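Local coordinates for protein putative laminarinase (Phanerochaete chrysosporium, PDB 2W39) that probably hydrolyses O-glycosidic bonds of beta-glucans such as laminarin and lichenin, as a secreted fungal member of glycoside hydrolase family 16, at residues Y3-T17 with R73-A85. Residues are numbered along the deposited sequence; the frame is centred on the assembly and turned at random. Where two conformers were deposited one is given.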
# COMPACT_ATOMS: atom_id res chain seq x y z
N TYR A 3 8.24 -19.78 8.08
CA TYR A 3 6.93 -19.36 8.59
C TYR A 3 5.88 -20.27 7.99
O TYR A 3 6.11 -20.93 6.96
CB TYR A 3 6.62 -17.90 8.20
CG TYR A 3 7.60 -16.86 8.66
CD1 TYR A 3 7.37 -16.11 9.82
CD2 TYR A 3 8.74 -16.56 7.92
CE1 TYR A 3 8.25 -15.13 10.22
CE2 TYR A 3 9.62 -15.58 8.32
CZ TYR A 3 9.37 -14.88 9.48
OH TYR A 3 10.24 -13.90 9.91
N HIS A 4 4.69 -20.24 8.59
CA HIS A 4 3.59 -21.09 8.16
C HIS A 4 2.34 -20.26 8.00
O HIS A 4 2.13 -19.26 8.69
CB HIS A 4 3.38 -22.25 9.14
CG HIS A 4 4.58 -23.12 9.24
ND1 HIS A 4 5.56 -22.93 10.19
CD2 HIS A 4 5.01 -24.12 8.44
CE1 HIS A 4 6.53 -23.82 9.99
NE2 HIS A 4 6.22 -24.55 8.94
N LEU A 5 1.46 -20.71 7.11
CA LEU A 5 0.27 -19.95 6.77
C LEU A 5 -0.57 -19.64 8.00
O LEU A 5 -0.84 -20.53 8.82
CB LEU A 5 -0.54 -20.74 5.75
CG LEU A 5 -1.66 -20.02 5.03
CD1 LEU A 5 -1.13 -18.83 4.20
CD2 LEU A 5 -2.39 -21.04 4.15
N GLU A 6 -0.99 -18.39 8.10
CA GLU A 6 -1.84 -17.88 9.17
C GLU A 6 -3.21 -17.45 8.61
O GLU A 6 -4.23 -17.66 9.25
CB GLU A 6 -1.12 -16.72 9.88
CG GLU A 6 -1.89 -15.99 10.95
CD GLU A 6 -2.27 -16.84 12.14
OE1 GLU A 6 -1.69 -17.92 12.37
OE2 GLU A 6 -3.17 -16.41 12.89
N ASP A 7 -3.20 -16.80 7.45
CA ASP A 7 -4.42 -16.34 6.78
C ASP A 7 -4.24 -16.45 5.29
O ASP A 7 -3.19 -16.11 4.75
CB ASP A 7 -4.73 -14.89 7.13
CG ASP A 7 -5.06 -14.70 8.59
OD1 ASP A 7 -6.18 -15.09 8.99
OD2 ASP A 7 -4.21 -14.18 9.34
N ASN A 8 -5.28 -16.92 4.62
CA ASN A 8 -5.28 -17.06 3.19
C ASN A 8 -6.52 -16.35 2.67
O ASN A 8 -7.63 -16.89 2.78
CB ASN A 8 -5.32 -18.54 2.81
CG ASN A 8 -5.21 -18.75 1.32
OD1 ASN A 8 -4.87 -17.83 0.57
ND2 ASN A 8 -5.52 -19.96 0.86
N TRP A 9 -6.33 -15.15 2.12
CA TRP A 9 -7.47 -14.36 1.68
C TRP A 9 -7.54 -14.27 0.17
O TRP A 9 -6.64 -13.73 -0.48
CB TRP A 9 -7.39 -12.97 2.29
CG TRP A 9 -7.34 -12.92 3.80
CD1 TRP A 9 -8.12 -13.61 4.69
CD2 TRP A 9 -6.47 -12.10 4.58
NE1 TRP A 9 -7.78 -13.26 5.98
CE2 TRP A 9 -6.78 -12.32 5.94
CE3 TRP A 9 -5.44 -11.21 4.26
CZ2 TRP A 9 -6.12 -11.67 6.98
CZ3 TRP A 9 -4.79 -10.55 5.29
CH2 TRP A 9 -5.13 -10.79 6.64
N VAL A 10 -8.62 -14.82 -0.38
CA VAL A 10 -8.91 -14.78 -1.81
C VAL A 10 -10.38 -14.44 -2.00
O VAL A 10 -11.25 -14.99 -1.31
CB VAL A 10 -8.62 -16.17 -2.45
CG1 VAL A 10 -9.03 -16.20 -3.92
CG2 VAL A 10 -7.14 -16.54 -2.30
N GLY A 11 -10.68 -13.54 -2.93
CA GLY A 11 -12.07 -13.29 -3.33
C GLY A 11 -12.98 -12.94 -2.19
O GLY A 11 -12.70 -12.02 -1.42
N SER A 12 -14.07 -13.69 -2.04
CA SER A 12 -15.08 -13.35 -1.03
C SER A 12 -14.55 -13.42 0.42
O SER A 12 -15.17 -12.86 1.32
CB SER A 12 -16.30 -14.25 -1.18
OG SER A 12 -15.95 -15.60 -0.93
N ALA A 13 -13.42 -14.09 0.64
CA ALA A 13 -12.86 -14.17 2.00
C ALA A 13 -12.68 -12.79 2.61
O ALA A 13 -12.86 -12.60 3.81
CB ALA A 13 -11.53 -14.91 2.00
N PHE A 14 -12.29 -11.81 1.78
CA PHE A 14 -12.03 -10.47 2.28
C PHE A 14 -13.26 -9.83 2.92
O PHE A 14 -13.11 -8.97 3.79
CB PHE A 14 -11.52 -9.56 1.15
CG PHE A 14 -10.12 -9.87 0.70
CD1 PHE A 14 -9.03 -9.28 1.35
CD2 PHE A 14 -9.89 -10.71 -0.38
CE1 PHE A 14 -7.73 -9.52 0.92
CE2 PHE A 14 -8.59 -10.98 -0.82
CZ PHE A 14 -7.50 -10.37 -0.17
N LEU A 15 -14.45 -10.26 2.52
CA LEU A 15 -15.69 -9.69 3.07
C LEU A 15 -15.94 -10.12 4.50
O LEU A 15 -16.71 -9.47 5.20
CB LEU A 15 -16.89 -10.01 2.18
CG LEU A 15 -16.76 -9.56 0.73
CD1 LEU A 15 -18.04 -9.93 -0.05
CD2 LEU A 15 -16.45 -8.07 0.61
N SER A 16 -15.31 -11.19 4.96
CA SER A 16 -15.46 -11.57 6.37
C SER A 16 -14.23 -11.26 7.21
O SER A 16 -14.34 -11.12 8.42
CB SER A 16 -15.86 -13.04 6.54
OG SER A 16 -14.96 -13.89 5.88
N THR A 17 -13.07 -11.11 6.57
CA THR A 17 -11.82 -11.00 7.33
C THR A 17 -11.27 -9.57 7.38
O THR A 17 -10.32 -9.29 8.13
CB THR A 17 -10.75 -11.94 6.75
OG1 THR A 17 -10.47 -11.52 5.41
CG2 THR A 17 -11.22 -13.41 6.79
N ARG A 73 -11.38 1.87 1.80
CA ARG A 73 -10.21 1.66 2.64
C ARG A 73 -10.56 0.44 3.49
O ARG A 73 -11.42 0.52 4.37
CB ARG A 73 -9.97 2.90 3.50
CG ARG A 73 -8.89 2.71 4.57
CD ARG A 73 -8.45 4.04 5.12
NE ARG A 73 -7.71 3.91 6.37
CZ ARG A 73 -6.80 4.78 6.80
NH1 ARG A 73 -6.39 5.79 6.04
NH2 ARG A 73 -6.24 4.61 8.00
N ILE A 74 -9.94 -0.69 3.18
CA ILE A 74 -10.24 -1.92 3.90
C ILE A 74 -9.14 -2.24 4.88
O ILE A 74 -7.97 -1.96 4.63
CB ILE A 74 -10.57 -3.11 2.94
CG1 ILE A 74 -9.35 -3.61 2.12
CG2 ILE A 74 -11.77 -2.76 2.04
CD1 ILE A 74 -9.58 -4.96 1.46
N ARG A 75 -9.51 -2.82 6.01
CA ARG A 75 -8.58 -3.05 7.10
C ARG A 75 -8.79 -4.47 7.64
O ARG A 75 -9.92 -4.88 7.94
CB ARG A 75 -8.86 -2.05 8.23
CG ARG A 75 -7.89 -2.19 9.40
CD ARG A 75 -8.21 -1.23 10.52
NE ARG A 75 -9.44 -1.60 11.22
CZ ARG A 75 -9.98 -0.88 12.21
NH1 ARG A 75 -9.42 0.26 12.58
NH2 ARG A 75 -11.07 -1.31 12.82
N SER A 76 -7.70 -5.22 7.78
CA SER A 76 -7.83 -6.57 8.34
C SER A 76 -8.39 -6.49 9.75
O SER A 76 -8.05 -5.60 10.52
CB SER A 76 -6.50 -7.32 8.35
OG SER A 76 -5.53 -6.70 9.19
N ILE A 77 -9.23 -7.46 10.11
CA ILE A 77 -9.73 -7.54 11.48
C ILE A 77 -8.57 -7.95 12.40
O ILE A 77 -8.41 -7.40 13.49
CB ILE A 77 -10.95 -8.48 11.57
CG1 ILE A 77 -12.14 -7.84 10.84
CG2 ILE A 77 -11.31 -8.77 13.03
CD1 ILE A 77 -13.29 -8.80 10.57
N LYS A 78 -7.79 -8.94 11.97
CA LYS A 78 -6.65 -9.36 12.76
C LYS A 78 -5.51 -8.37 12.73
O LYS A 78 -5.38 -7.55 11.79
CB LYS A 78 -6.16 -10.71 12.27
CG LYS A 78 -7.14 -11.80 12.66
CD LYS A 78 -6.82 -13.12 12.01
CE LYS A 78 -5.57 -13.74 12.55
NZ LYS A 78 -5.46 -15.14 12.03
N THR A 79 -4.67 -8.44 13.76
CA THR A 79 -3.44 -7.67 13.82
C THR A 79 -2.24 -8.62 13.87
O THR A 79 -2.39 -9.80 14.19
CB THR A 79 -3.41 -6.74 15.04
OG1 THR A 79 -3.50 -7.57 16.19
CG2 THR A 79 -4.55 -5.75 15.02
N TYR A 80 -1.06 -8.08 13.59
CA TYR A 80 0.15 -8.87 13.34
C TYR A 80 1.36 -8.17 13.93
O TYR A 80 1.46 -6.95 13.92
CB TYR A 80 0.36 -9.10 11.82
CG TYR A 80 -0.84 -9.75 11.19
CD1 TYR A 80 -1.01 -11.14 11.26
CD2 TYR A 80 -1.84 -8.99 10.59
CE1 TYR A 80 -2.14 -11.74 10.74
CE2 TYR A 80 -2.97 -9.58 10.07
CZ TYR A 80 -3.12 -10.96 10.13
OH TYR A 80 -4.25 -11.55 9.61
N THR A 81 2.31 -8.98 14.41
CA THR A 81 3.60 -8.47 14.88
C THR A 81 4.69 -9.06 13.97
O THR A 81 4.91 -8.54 12.88
CB THR A 81 3.82 -8.73 16.39
OG1 THR A 81 3.73 -10.14 16.64
CG2 THR A 81 2.77 -7.97 17.22
N THR A 82 5.36 -10.13 14.41
CA THR A 82 6.31 -10.83 13.55
C THR A 82 5.54 -11.71 12.56
O THR A 82 4.76 -12.59 12.95
CB THR A 82 7.28 -11.65 14.40
OG1 THR A 82 8.08 -10.72 15.13
CG2 THR A 82 8.16 -12.53 13.53
N HIS A 83 5.70 -11.41 11.27
CA HIS A 83 4.91 -12.09 10.25
C HIS A 83 5.48 -11.79 8.88
O HIS A 83 6.35 -10.91 8.74
CB HIS A 83 3.43 -11.65 10.30
CG HIS A 83 3.19 -10.25 9.81
ND1 HIS A 83 3.61 -9.13 10.50
CD2 HIS A 83 2.51 -9.79 8.74
CE1 HIS A 83 3.22 -8.04 9.85
NE2 HIS A 83 2.55 -8.41 8.77
N VAL A 84 4.96 -12.52 7.90
CA VAL A 84 5.19 -12.20 6.49
C VAL A 84 3.84 -12.00 5.82
O VAL A 84 2.93 -12.82 6.01
CB VAL A 84 5.97 -13.32 5.75
CG1 VAL A 84 6.23 -12.94 4.31
CG2 VAL A 84 7.29 -13.59 6.46
N ALA A 85 3.69 -10.93 5.04
CA ALA A 85 2.47 -10.69 4.26
C ALA A 85 2.84 -10.67 2.78
O ALA A 85 3.80 -9.99 2.39
CB ALA A 85 1.82 -9.35 4.67
O HOH W 1 -8.57 -10.73 9.75
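Asp7 holds its CG anti to its own carbonyl carbon (chi1 -65°), which carries the carboxylate to Lys78 and Tyr80. The Lys78 chain runs extended at chi2, then bends at chi3 (70°) and brings its ammonium between two acids. Lys78 NZ meets both Asp7 oxygens on their syn sides, 3.1 Å from Asp7 OD2. It also reaches Glu6 OE2 at 2.8 Å, there on the anti side. The three residues form a salt-bridge network. Tyr80 OH donates to Asp7 OD2 at 2.6 Å from above the carboxylate plane, which stands nearly perpendicular to the ring. Two donors thus grip this one oxygen. Replacing Asp7 by alanine removes the carboxylate, and the Tyr80 hydroxyl would probably lose its acceptor here, with Lys78 left to Glu6 as its one acid partner in the contact. Tyr80 OH also lies at the edge of the Trp9 indole, 3.2 Å from Trp9 CH2. Farther along, Val84 CG2 sits over one face of the Tyr3 ring in a CH-pi contact, while Tyr3 OH bonds to Glu190. Thr17 O accepts from Ile77 N at 2.9 Å, and a water links it to Lys78 N. Glu6 and Asp7 form a classic beta bulge opposite Val296, so both acids face Lys78. The contact joins strand 2-9 and helix 14-17 to strands 69-76 and 83-89 and their connection. Strands 2-9 and 83-89 flank 288-297 in one sheet of the beta sandwich; 69-76 lies in the other.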